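Local coordinates for protein alkylhalidase CmlS (Streptomyces venezuelae, PDB 3I3L) that acts as a flavin-dependent halogenase in chloramphenicol biosynthesis and holds its FAD through a covalent flavin-aspartate bond, at residues A[233-238]-A[249-254]; A[204-209]-A[292-297]; A[476-481]-A[527-532]. All coordinates share one frame; numbering follows the deposited sequence.

Interactions 1 and 2 sit about 8 Å apart, centre to centre, in one mixed sheet: strand 203-213 pairs with 287-302 on one side and with 245-253 on the other. Between them L250 N lies 2.7 Å from V208 O, probably a hydrogen bond, and W237 CZ2 packs 3.4 Å from W209 CB. Interaction 2 carries D297, covalently joined to FAD, while the W237 side chain of interaction 1 comes within about 4 Å of the flavin cofactor. Interaction 3 belongs to the C-terminal domain, its centre about 49 Å and 51 Å from those of interactions 1 and 2.

Interaction 1: A[233-238]-A[249-254]; sequences DGWVWM and GLVVDR
W235 and V251 project together from one face of the sheet, and the methyl CG2 of V251 rests over the indole, 3.7 Å from the centroid of the six-membered ring of W235 and 13° off its normal. This CH-pi contact depends on the first torsion of W235 (chi1 53°), which sets CG between the backbone N and the carbonyl carbon and brings the indole across to the other strand. The same methyl meets a second indole quite differently: V251 CG2 lies in the ring plane of W237, at its edge, 3.9 Å from CZ3. W237 instead lays a face on the backbone of G249, where a side chain would probably not fit. Both strands form a beta hairpin, 234-240 with 245-253, within the FAD-binding domain. Between these segments W235-V251 and W237-G249 are the hydrogen-bonded pairs; V251 N reaches W235 O at 2.8 Å almost straight (172°), and W237 N reaches G249 O at 2.8 Å. On the opposite face, V236 CG2 and L250 CD2 touch at 3.8 Å in a non-hydrogen-bonded pair, beneath helix 265-273. G234 CA comes within 3.3 Å of V251 O, where any side chain would clash. Beyond it a water links the strands, donating to D233 O (2.6 Å) and accepting from D253 N (2.9 Å). W235 NE1 is hydrogen-bonded to Y378 OH, and W237 NE1 to S247 OG, earlier on strand 245-253.

Interaction 2: A[204-209]-A[292-297]; sequences RNFAVW and VRIVQD. With FAD (flavin-adenine dinucleotide), chain B.
A207 and V295 form a hydrogen-bonded pair, A207 N to V295 O nearly straight at 2.8 Å, between the neighbouring antiparallel strands 204-209 and 292-297 in the mixed sheet of the FAD-binding domain. Each strand also reaches the flavin. The side-chain oxygen OD1 of D297 is bonded covalently to FAD C8M (1.5 Å), an ester-type link, and the A207 methyl CB packs against the adjacent flavin methyl C7M at 3.6 Å.

On the same face of the sheet W209 has CG between its backbone N and carbonyl carbon (chi1 71°), which tips the indole over the opposite strand. R293 CB then sits over the ring face, 3.8 Å from the six-membered centroid of W209, and V295 CG1 touches CZ3 of W209 at 3.7 Å. R293 itself stretches straight past the indole, to a salt bridge with D290 and a cation-pi contact with Y60; W209 NE1 also turns to Y60, bonding to its hydroxyl.

The other face carries F206 and Q296. The glutamine chain bends at chi2 (-62°), which folds its amide back nearly parallel to the phenyl plane, 9° apart; Q296 NE2 comes to 3.3 Å from CD1 of F206 in an oblique approach, while its polar ends are satisfied by S257 and W298. V208 and I294 stand next to each other there, their CG2 methyls 3.9 Å apart. At the end of the pair one water donates to W209 O and accepts from R293 NH1, in the guanidinium plane, at 3.0 Å.

Interaction 3: A[476-481]-A[527-532]; sequences FKWTGG and DLAEEE
F476 and W478 rest against L528 and A529 where the last turn of helix 519-531 crosses the edge strand 473-478 of the small antiparallel sheet in the C-terminal domain, an example of helix-on-strand packing with no direct hydrogen bond between the two segments.

The apolar part is made by side-chain stems. L528 has CG opposite its backbone N (chi1 -172°), which carries both methyls to F476 CB, CD2 at 3.8 Å. W478 CB meets A529 CB at 3.5 Å, and the alanine methyl also lies obliquely against CG and CD1 of the indole. Both aromatic rings lead on from there into the domain interior, F476 to L538 and Y535, W478 to L504 and L564, while W478 NE1 bonds to K482 O.

The polar part is built on a water and on E532, which leaves the helix with positive phi. The water accepts a hydrogen bond from W478 N (2.9 Å) and lies within hydrogen-bonding reach of A529 O (2.7 Å) and E532 OE2 (3.0 Å), so the W478 NH is met by the water between the two segments. E532 OE1 meets R475 in a salt bridge. Were E532 replaced by an alanine, R475 would probably be left without its carboxylate mate and the water would probably lose one of its possible acceptors.

Charge and close packing complete the contact. K477 NZ stays 5.7 Å from E532 OE2, too far for a salt bridge, and the lysine's stem passes beside the carboxylate instead, with K477 CG 3.6 Å from E532 OE2. On the backbone side, E532 CB presses on F476 O at 3.1 Å.

Interaction 1: A[233-238]-A[249-254]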
loop_
_atom_site.group_PDB
_atom_site.type_symbol
_atom_site.label_atom_id
_atom_site.label_comp_id
_atom_site.label_asym_id
_atom_site.label_seq_id
_atom_site.Cartn_x
_atom_site.Cartn_y
_atom_site.Cartn_z
ATOM N N ASP A 233 7.526 -23.036 6.238
ATOM C CA ASP A 233 7.095 -22.993 4.853
ATOM C C ASP A 233 6.407 -21.657 4.496
ATOM O O ASP A 233 5.704 -21.566 3.457
ATOM C CB ASP A 233 6.098 -24.148 4.517
ATOM C CG ASP A 233 6.713 -25.528 4.634
ATOM O OD1 ASP A 233 7.836 -25.738 4.124
ATOM O OD2 ASP A 233 6.026 -26.399 5.214
ATOM N N GLY A 234 6.587 -20.640 5.320
ATOM C CA GLY A 234 5.949 -19.311 5.041
ATOM C C GLY A 234 5.414 -18.584 6.294
ATOM O O GLY A 234 6.114 -18.542 7.300
ATOM N N TRP A 235 4.235 -17.943 6.202
ATOM C CA TRP A 235 3.720 -17.225 7.340
ATOM C C TRP A 235 2.244 -17.431 7.524
ATOM O O TRP A 235 1.555 -17.797 6.554
ATOM C CB TRP A 235 4.131 -15.716 7.365
ATOM C CG TRP A 235 3.819 -14.916 6.115
ATOM C CD1 TRP A 235 4.616 -14.787 4.990
ATOM C CD2 TRP A 235 2.632 -14.130 5.866
ATOM N NE1 TRP A 235 3.969 -14.012 4.068
ATOM C CE2 TRP A 235 2.777 -13.561 4.586
ATOM C CE3 TRP A 235 1.509 -13.803 6.630
ATOM C CZ2 TRP A 235 1.795 -12.713 4.011
ATOM C CZ3 TRP A 235 0.517 -12.957 6.063
ATOM C CH2 TRP A 235 0.669 -12.429 4.774
ATOM N N VAL A 236 1.767 -17.207 8.760
ATOM C CA VAL A 236 0.350 -17.339 9.109
ATOM C C VAL A 236 -0.258 -15.981 9.471
ATOM O O VAL A 236 0.362 -15.239 10.253
ATOM C CB VAL A 236 0.200 -18.247 10.371
ATOM C CG1 VAL A 236 -1.248 -18.298 10.881
ATOM C CG2 VAL A 236 0.745 -19.650 10.088
ATOM N N TRP A 237 -1.448 -15.649 8.918
ATOM C CA TRP A 237 -2.220 -14.468 9.418
ATOM C C TRP A 237 -3.335 -14.805 10.383
ATOM O O TRP A 237 -3.994 -15.839 10.246
ATOM C CB TRP A 237 -2.791 -13.636 8.300
ATOM C CG TRP A 237 -4.092 -14.092 7.688
ATOM C CD1 TRP A 237 -5.353 -13.933 8.226
ATOM C CD2 TRP A 237 -4.290 -14.671 6.378
ATOM N NE1 TRP A 237 -6.299 -14.419 7.380
ATOM C CE2 TRP A 237 -5.690 -14.884 6.232
ATOM C CE3 TRP A 237 -3.434 -15.056 5.347
ATOM C CZ2 TRP A 237 -6.256 -15.438 5.078
ATOM C CZ3 TRP A 237 -4.000 -15.606 4.163
ATOM C CH2 TRP A 237 -5.426 -15.780 4.053
ATOM N N MET A 238 -3.541 -13.924 11.357
ATOM C CA MET A 238 -4.662 -14.071 12.285
ATOM C C MET A 238 -5.319 -12.689 12.361
ATOM O O MET A 238 -4.728 -11.771 12.846
ATOM C CB MET A 238 -4.199 -14.570 13.685
ATOM C CG MET A 238 -3.376 -15.873 13.681
ATOM S SD MET A 238 -3.062 -16.692 15.268
ATOM C CE MET A 238 -1.842 -15.694 15.853
ATOM N N GLY A 249 -5.015 -17.622 8.116
ATOM C CA GLY A 249 -4.569 -17.996 6.760
ATOM C C GLY A 249 -3.111 -18.420 6.723
ATOM O O GLY A 249 -2.284 -17.924 7.517
ATOM N N LEU A 250 -2.791 -19.346 5.818
ATOM C CA LEU A 250 -1.406 -19.713 5.552
ATOM C C LEU A 250 -0.982 -19.072 4.240
ATOM O O LEU A 250 -1.678 -19.168 3.235
ATOM C CB LEU A 250 -1.241 -21.265 5.404
ATOM C CG LEU A 250 -1.972 -22.075 6.494
ATOM C CD1 LEU A 250 -1.963 -23.572 6.156
ATOM C CD2 LEU A 250 -1.356 -21.874 7.887
ATOM N N VAL A 251 0.186 -18.471 4.235
ATOM C CA VAL A 251 0.789 -18.039 2.969
ATOM C C VAL A 251 2.054 -18.883 2.743
ATOM O O VAL A 251 3.007 -18.825 3.525
ATOM C CB VAL A 251 1.094 -16.509 2.969
ATOM C CG1 VAL A 251 1.716 -16.054 1.637
ATOM C CG2 VAL A 251 -0.233 -15.725 3.217
ATOM N N VAL A 252 2.033 -19.672 1.667
ATOM C CA VAL A 252 3.075 -20.654 1.386
ATOM C C VAL A 252 3.492 -20.466 -0.066
ATOM O O VAL A 252 2.971 -19.564 -0.761
ATOM C CB VAL A 252 2.582 -22.088 1.622
ATOM C CG1 VAL A 252 2.211 -22.294 3.090
ATOM C CG2 VAL A 252 1.334 -22.437 0.737
ATOM N N ASP A 253 4.460 -21.256 -0.528
ATOM C CA ASP A 253 5.009 -21.052 -1.879
ATOM C C ASP A 253 4.125 -21.794 -2.864
ATOM O O ASP A 253 3.438 -22.731 -2.480
ATOM C CB ASP A 253 6.448 -21.529 -1.957
ATOM C CG ASP A 253 7.089 -21.244 -3.304
ATOM O OD1 ASP A 253 7.377 -20.069 -3.601
ATOM O OD2 ASP A 253 7.260 -22.212 -4.090
ATOM N N ARG A 254 4.130 -21.398 -4.129
ATOM C CA ARG A 254 3.218 -22.028 -5.064
ATOM C C ARG A 254 3.591 -23.479 -5.282
ATOM O O ARG A 254 2.772 -24.249 -5.790
ATOM C CB ARG A 254 3.158 -21.271 -6.420
ATOM C CG ARG A 254 4.160 -21.676 -7.470
ATOM C CD ARG A 254 5.580 -21.358 -7.079
ATOM N NE ARG A 254 6.475 -21.444 -8.222
ATOM C CZ ARG A 254 7.584 -22.204 -8.245
ATOM N NH1 ARG A 254 7.947 -22.930 -7.167
ATOM N NH2 ARG A 254 8.382 -22.198 -9.315
HETATM O O HOH W 1 5.831 -23.060 1.276
#

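Interaction 2: A[204-209]-A[292-297]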
loop_
_atom_site.group_PDB
_atom_site.type_symbol
_atom_site.label_atom_id
_atom_site.label_comp_id
_atom_site.label_asym_id
_atom_site.label_seq_id
_atom_site.Cartn_x
_atom_site.Cartn_y
_atom_site.Cartn_z
ATOM N N ARG A 204 5.675 -15.835 -5.563
ATOM C CA ARG A 204 4.511 -16.567 -6.072
ATOM C C ARG A 204 3.882 -17.282 -4.928
ATOM O O ARG A 204 4.086 -18.460 -4.766
ATOM C CB ARG A 204 4.881 -17.531 -7.185
ATOM C CG ARG A 204 5.462 -16.737 -8.416
ATOM C CD ARG A 204 5.923 -17.597 -9.531
ATOM N NE ARG A 204 6.452 -16.763 -10.622
ATOM C CZ ARG A 204 6.814 -17.235 -11.804
ATOM N NH1 ARG A 204 6.690 -18.552 -12.045
ATOM N NH2 ARG A 204 7.291 -16.409 -12.738
ATOM N N ASN A 205 3.109 -16.517 -4.158
ATOM C CA ASN A 205 2.474 -16.915 -2.956
ATOM C C ASN A 205 1.164 -17.601 -3.260
ATOM O O ASN A 205 0.412 -17.230 -4.200
ATOM C CB ASN A 205 2.206 -15.655 -2.123
ATOM C CG ASN A 205 3.458 -15.063 -1.571
ATOM O OD1 ASN A 205 4.391 -15.776 -1.245
ATOM N ND2 ASN A 205 3.509 -13.747 -1.478
ATOM N N PHE A 206 0.815 -18.546 -2.393
ATOM C CA PHE A 206 -0.360 -19.404 -2.586
ATOM C C PHE A 206 -0.970 -19.437 -1.180
ATOM O O PHE A 206 -0.255 -19.654 -0.221
ATOM C CB PHE A 206 0.190 -20.756 -3.096
ATOM C CG PHE A 206 -0.768 -21.886 -3.048
ATOM C CD1 PHE A 206 -2.011 -21.767 -3.606
ATOM C CD2 PHE A 206 -0.397 -23.107 -2.458
ATOM C CE1 PHE A 206 -2.930 -22.853 -3.570
ATOM C CE2 PHE A 206 -1.279 -24.154 -2.362
ATOM C CZ PHE A 206 -2.545 -24.042 -2.934
ATOM N N ALA A 207 -2.269 -19.148 -1.050
ATOM C CA ALA A 207 -2.880 -19.040 0.274
ATOM C C ALA A 207 -3.989 -20.044 0.542
ATOM O O ALA A 207 -4.730 -20.413 -0.380
ATOM C CB ALA A 207 -3.451 -17.589 0.534
ATOM N N VAL A 208 -4.106 -20.420 1.825
ATOM C CA VAL A 208 -5.015 -21.456 2.290
ATOM C C VAL A 208 -5.517 -21.037 3.669
ATOM O O VAL A 208 -4.720 -20.816 4.581
ATOM C CB VAL A 208 -4.260 -22.815 2.417
ATOM C CG1 VAL A 208 -5.191 -23.919 2.848
ATOM C CG2 VAL A 208 -3.586 -23.173 1.080
ATOM N N TRP A 209 -6.819 -20.848 3.805
ATOM C CA TRP A 209 -7.339 -20.170 4.986
ATOM C C TRP A 209 -8.698 -20.617 5.389
ATOM O O TRP A 209 -9.418 -21.193 4.582
ATOM C CB TRP A 209 -7.385 -18.639 4.763
ATOM C CG TRP A 209 -8.422 -18.127 3.788
ATOM C CD1 TRP A 209 -9.644 -17.624 4.089
ATOM C CD2 TRP A 209 -8.305 -18.056 2.363
ATOM N NE1 TRP A 209 -10.309 -17.244 2.947
ATOM C CE2 TRP A 209 -9.488 -17.469 1.875
ATOM C CE3 TRP A 209 -7.312 -18.438 1.453
ATOM C CZ2 TRP A 209 -9.718 -17.265 0.505
ATOM C CZ3 TRP A 209 -7.532 -18.224 0.084
ATOM C CH2 TRP A 209 -8.736 -17.678 -0.376
ATOM N N VAL A 292 -12.303 -24.456 4.257
ATOM C CA VAL A 292 -11.046 -23.826 3.889
ATOM C C VAL A 292 -11.033 -23.566 2.418
ATOM O O VAL A 292 -11.524 -24.379 1.629
ATOM C CB VAL A 292 -9.722 -24.596 4.353
ATOM C CG1 VAL A 292 -10.020 -25.726 5.368
ATOM C CG2 VAL A 292 -8.896 -25.024 3.213
ATOM N N ARG A 293 -10.496 -22.401 2.068
ATOM C CA ARG A 293 -10.441 -21.950 0.676
ATOM C C ARG A 293 -8.987 -21.810 0.298
ATOM O O ARG A 293 -8.133 -21.772 1.164
ATOM C CB ARG A 293 -11.131 -20.595 0.578
ATOM C CG ARG A 293 -12.734 -20.656 0.811
ATOM C CD ARG A 293 -13.234 -19.210 1.027
ATOM N NE ARG A 293 -14.678 -19.079 1.167
ATOM C CZ ARG A 293 -15.336 -19.093 2.317
ATOM N NH1 ARG A 293 -14.713 -19.244 3.471
ATOM N NH2 ARG A 293 -16.637 -18.934 2.301
ATOM N N ILE A 294 -8.697 -21.774 -0.991
ATOM C CA ILE A 294 -7.354 -21.555 -1.464
ATOM C C ILE A 294 -7.378 -20.588 -2.619
ATOM O O ILE A 294 -8.413 -20.416 -3.294
ATOM C CB ILE A 294 -6.720 -22.857 -1.986
ATOM C CG1 ILE A 294 -7.391 -23.293 -3.283
ATOM C CG2 ILE A 294 -6.875 -23.982 -0.892
ATOM C CD1 ILE A 294 -6.938 -24.676 -3.807
ATOM N N VAL A 295 -6.225 -19.979 -2.862
ATOM C CA VAL A 295 -6.038 -19.205 -4.059
ATOM C C VAL A 295 -4.582 -18.931 -4.319
ATOM O O VAL A 295 -3.822 -18.787 -3.377
ATOM C CB VAL A 295 -6.825 -17.875 -3.970
ATOM C CG1 VAL A 295 -6.120 -16.903 -3.050
ATOM C CG2 VAL A 295 -6.975 -17.284 -5.369
ATOM N N GLN A 296 -4.198 -18.855 -5.599
ATOM C CA GLN A 296 -2.904 -18.310 -5.999
ATOM C C GLN A 296 -2.894 -16.781 -5.915
ATOM O O GLN A 296 -3.650 -16.118 -6.613
ATOM C CB GLN A 296 -2.499 -18.697 -7.458
ATOM C CG GLN A 296 -2.409 -20.258 -7.811
ATOM C CD GLN A 296 -1.374 -21.037 -7.019
ATOM O OE1 GLN A 296 -0.329 -20.508 -6.576
ATOM N NE2 GLN A 296 -1.661 -22.307 -6.816
ATOM N N ASP A 297 -1.995 -16.226 -5.092
ATOM C CA ASP A 297 -1.884 -14.779 -4.948
ATOM C C ASP A 297 -0.464 -14.389 -5.273
ATOM O O ASP A 297 0.281 -14.022 -4.420
ATOM C CB ASP A 297 -2.229 -14.357 -3.506
ATOM C CG ASP A 297 -3.682 -13.947 -3.358
ATOM O OD1 ASP A 297 -4.103 -13.670 -2.231
ATOM O OD2 ASP A 297 -4.429 -13.938 -4.377
HETATM P PA FAD B . -11.586 -7.094 -6.001
HETATM O O1A FAD B . -11.201 -8.460 -6.521
HETATM O O2A FAD B . -11.789 -6.973 -4.532
HETATM O O5B FAD B . -12.943 -6.628 -6.780
HETATM C C5B FAD B . -13.064 -6.805 -8.176
HETATM C C4B FAD B . -14.529 -7.064 -8.596
HETATM O O4B FAD B . -14.562 -7.126 -10.041
HETATM C C3B FAD B . -15.064 -8.383 -8.093
HETATM O O3B FAD B . -16.182 -8.162 -7.289
HETATM C C2B FAD B . -15.457 -9.159 -9.360
HETATM O O2B FAD B . -16.700 -9.769 -9.213
HETATM C C1B FAD B . -15.512 -8.087 -10.437
HETATM N N9A FAD B . -15.201 -8.476 -11.800
HETATM C C8A FAD B . -14.155 -9.238 -12.229
HETATM N N7A FAD B . -14.211 -9.330 -13.575
HETATM C C5A FAD B . -15.329 -8.706 -14.013
HETATM C C6A FAD B . -15.859 -8.525 -15.278
HETATM N N6A FAD B . -15.251 -9.005 -16.347
HETATM N N1A FAD B . -17.003 -7.783 -15.393
HETATM C C2A FAD B . -17.644 -7.262 -14.296
HETATM N N3A FAD B . -17.101 -7.439 -13.061
HETATM C C4A FAD B . -15.960 -8.148 -12.915
HETATM N N1 FAD B . -5.922 -6.620 1.214
HETATM C C2 FAD B . -5.987 -5.838 2.356
HETATM O O2 FAD B . -6.143 -4.633 2.209
HETATM N N3 FAD B . -5.858 -6.386 3.604
HETATM C C4 FAD B . -5.663 -7.732 3.761
HETATM O O4 FAD B . -5.570 -8.216 4.935
HETATM C C4X FAD B . -5.563 -8.527 2.617
HETATM N N5 FAD B . -5.387 -9.878 2.737
HETATM C C5X FAD B . -5.396 -10.664 1.608
HETATM C C6 FAD B . -5.203 -12.049 1.720
HETATM C C7 FAD B . -5.134 -12.819 0.584
HETATM C C7M FAD B . -4.948 -14.315 0.670
HETATM C C8 FAD B . -5.314 -12.202 -0.650
HETATM C C8M FAD B . -5.349 -13.002 -1.891
HETATM C C9 FAD B . -5.464 -10.817 -0.783
HETATM C C9A FAD B . -5.508 -10.067 0.382
HETATM N N10 FAD B . -5.717 -8.725 0.242
HETATM C C10 FAD B . -5.697 -7.946 1.337
HETATM C "C1'" FAD B . -5.692 -8.196 -1.151
HETATM C "C2'" FAD B . -6.975 -7.457 -1.447
HETATM O "O2'" FAD B . -8.021 -8.275 -1.106
HETATM C "C3'" FAD B . -7.120 -6.948 -2.856
HETATM O "O3'" FAD B . -6.063 -6.059 -3.141
HETATM C "C4'" FAD B . -8.462 -6.161 -3.026
HETATM O "O4'" FAD B . -9.576 -7.006 -2.937
HETATM C "C5'" FAD B . -8.506 -5.522 -4.408
HETATM O "O5'" FAD B . -9.664 -4.752 -4.553
HETATM P P FAD B . -10.184 -4.580 -6.034
HETATM O O1P FAD B . -9.023 -4.223 -6.936
HETATM O O2P FAD B . -11.415 -3.680 -6.038
HETATM O O3P FAD B . -10.527 -6.072 -6.556
HETATM O O HOH W 2 -12.065 -20.258 4.361
#

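Interaction 3: A[476-481]-A[527-532]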
loop_
_atom_site.group_PDB
_atom_site.type_symbol
_atom_site.label_atom_id
_atom_site.label_comp_id
_atom_site.label_asym_id
_atom_site.label_seq_id
_atom_site.Cartn_x
_atom_site.Cartn_y
_atom_site.Cartn_z
ATOM N N PHE A 476 26.759 20.433 2.516
ATOM C CA PHE A 476 25.866 19.725 1.585
ATOM C C PHE A 476 26.366 19.890 0.161
ATOM O O PHE A 476 26.798 20.974 -0.206
ATOM C CB PHE A 476 24.407 20.274 1.616
ATOM C CG PHE A 476 23.544 19.721 2.721
ATOM C CD1 PHE A 476 23.253 18.374 2.782
ATOM C CD2 PHE A 476 22.996 20.570 3.692
ATOM C CE1 PHE A 476 22.422 17.855 3.771
ATOM C CE2 PHE A 476 22.191 20.072 4.704
ATOM C CZ PHE A 476 21.890 18.704 4.740
ATOM N N LYS A 477 26.222 18.845 -0.657
ATOM C CA LYS A 477 26.374 18.941 -2.129
ATOM C C LYS A 477 25.057 18.664 -2.879
ATOM O O LYS A 477 24.222 17.811 -2.468
ATOM C CB LYS A 477 27.383 17.915 -2.606
ATOM C CG LYS A 477 28.780 18.080 -1.997
ATOM C CD LYS A 477 29.738 17.050 -2.705
ATOM C CE LYS A 477 31.174 17.201 -2.260
ATOM N NZ LYS A 477 31.906 15.905 -2.470
ATOM N N TRP A 478 24.854 19.371 -3.966
ATOM C CA TRP A 478 23.667 19.157 -4.794
ATOM C C TRP A 478 24.070 18.274 -5.977
ATOM O O TRP A 478 25.226 18.318 -6.423
ATOM C CB TRP A 478 23.143 20.494 -5.281
ATOM C CG TRP A 478 21.907 20.497 -6.100
ATOM C CD1 TRP A 478 21.830 20.653 -7.460
ATOM C CD2 TRP A 478 20.547 20.389 -5.631
ATOM N NE1 TRP A 478 20.515 20.632 -7.848
ATOM C CE2 TRP A 478 19.714 20.484 -6.749
ATOM C CE3 TRP A 478 19.971 20.248 -4.375
ATOM C CZ2 TRP A 478 18.316 20.414 -6.656
ATOM C CZ3 TRP A 478 18.600 20.185 -4.271
ATOM C CH2 TRP A 478 17.778 20.280 -5.394
ATOM N N THR A 479 23.124 17.478 -6.464
ATOM C CA THR A 479 23.379 16.550 -7.577
ATOM C C THR A 479 23.027 17.262 -8.879
ATOM O O THR A 479 21.860 17.610 -9.118
ATOM C CB THR A 479 22.576 15.223 -7.449
ATOM O OG1 THR A 479 22.827 14.609 -6.169
ATOM C CG2 THR A 479 22.979 14.224 -8.560
ATOM N N GLY A 480 24.052 17.497 -9.705
ATOM C CA GLY A 480 23.940 18.383 -10.870
ATOM C C GLY A 480 24.396 19.790 -10.496
ATOM O O GLY A 480 24.786 20.055 -9.344
ATOM N N GLY A 481 24.346 20.710 -11.446
ATOM C CA GLY A 481 24.777 22.097 -11.156
ATOM C C GLY A 481 23.608 23.066 -11.163
ATOM O O GLY A 481 23.760 24.279 -10.937
ATOM N N ASP A 527 21.902 28.245 -4.581
ATOM C CA ASP A 527 22.943 28.778 -3.704
ATOM C C ASP A 527 23.654 27.627 -3.030
ATOM O O ASP A 527 24.896 27.590 -2.982
ATOM C CB ASP A 527 22.346 29.715 -2.645
ATOM C CG ASP A 527 21.794 31.022 -3.232
ATOM O OD1 ASP A 527 22.178 31.411 -4.353
ATOM O OD2 ASP A 527 20.981 31.687 -2.556
ATOM N N LEU A 528 22.879 26.653 -2.557
ATOM C CA LEU A 528 23.472 25.453 -1.976
ATOM C C LEU A 528 24.406 24.746 -2.986
ATOM O O LEU A 528 25.504 24.318 -2.634
ATOM C CB LEU A 528 22.393 24.498 -1.437
ATOM C CG LEU A 528 22.877 23.300 -0.647
ATOM C CD1 LEU A 528 21.788 22.855 0.374
ATOM C CD2 LEU A 528 23.313 22.097 -1.534
ATOM N N ALA A 529 23.945 24.575 -4.219
ATOM C CA ALA A 529 24.715 23.786 -5.188
ATOM C C ALA A 529 26.066 24.461 -5.404
ATOM O O ALA A 529 27.044 23.802 -5.555
ATOM C CB ALA A 529 23.987 23.655 -6.506
ATOM N N GLU A 530 26.062 25.782 -5.347
ATOM C CA GLU A 530 27.267 26.569 -5.570
ATOM C C GLU A 530 28.180 26.707 -4.353
ATOM O O GLU A 530 29.360 26.607 -4.493
ATOM C CB GLU A 530 26.872 27.937 -6.138
ATOM C CG GLU A 530 26.008 27.781 -7.422
ATOM C CD GLU A 530 25.475 29.103 -7.958
ATOM O OE1 GLU A 530 25.465 30.113 -7.214
ATOM O OE2 GLU A 530 25.045 29.128 -9.131
ATOM N N GLU A 531 27.621 26.901 -3.162
ATOM C CA GLU A 531 28.391 27.302 -1.994
ATOM C C GLU A 531 28.576 26.137 -1.066
ATOM O O GLU A 531 29.517 26.099 -0.267
ATOM C CB GLU A 531 27.682 28.433 -1.257
ATOM C CG GLU A 531 27.099 29.533 -2.135
ATOM C CD GLU A 531 26.183 30.468 -1.359
ATOM O OE1 GLU A 531 25.557 31.327 -1.994
ATOM O OE2 GLU A 531 26.059 30.352 -0.121
ATOM N N GLU A 532 27.661 25.173 -1.161
ATOM C CA GLU A 532 27.735 23.935 -0.368
ATOM C C GLU A 532 27.699 24.154 1.142
ATOM O O GLU A 532 28.417 23.492 1.892
ATOM C CB GLU A 532 28.934 23.097 -0.817
ATOM C CG GLU A 532 28.884 22.738 -2.353
ATOM C CD GLU A 532 29.944 21.743 -2.783
ATOM O OE1 GLU A 532 30.997 21.643 -2.105
ATOM O OE2 GLU A 532 29.699 21.022 -3.781
HETATM O O HOH W 3 26.963 21.174 -4.937
#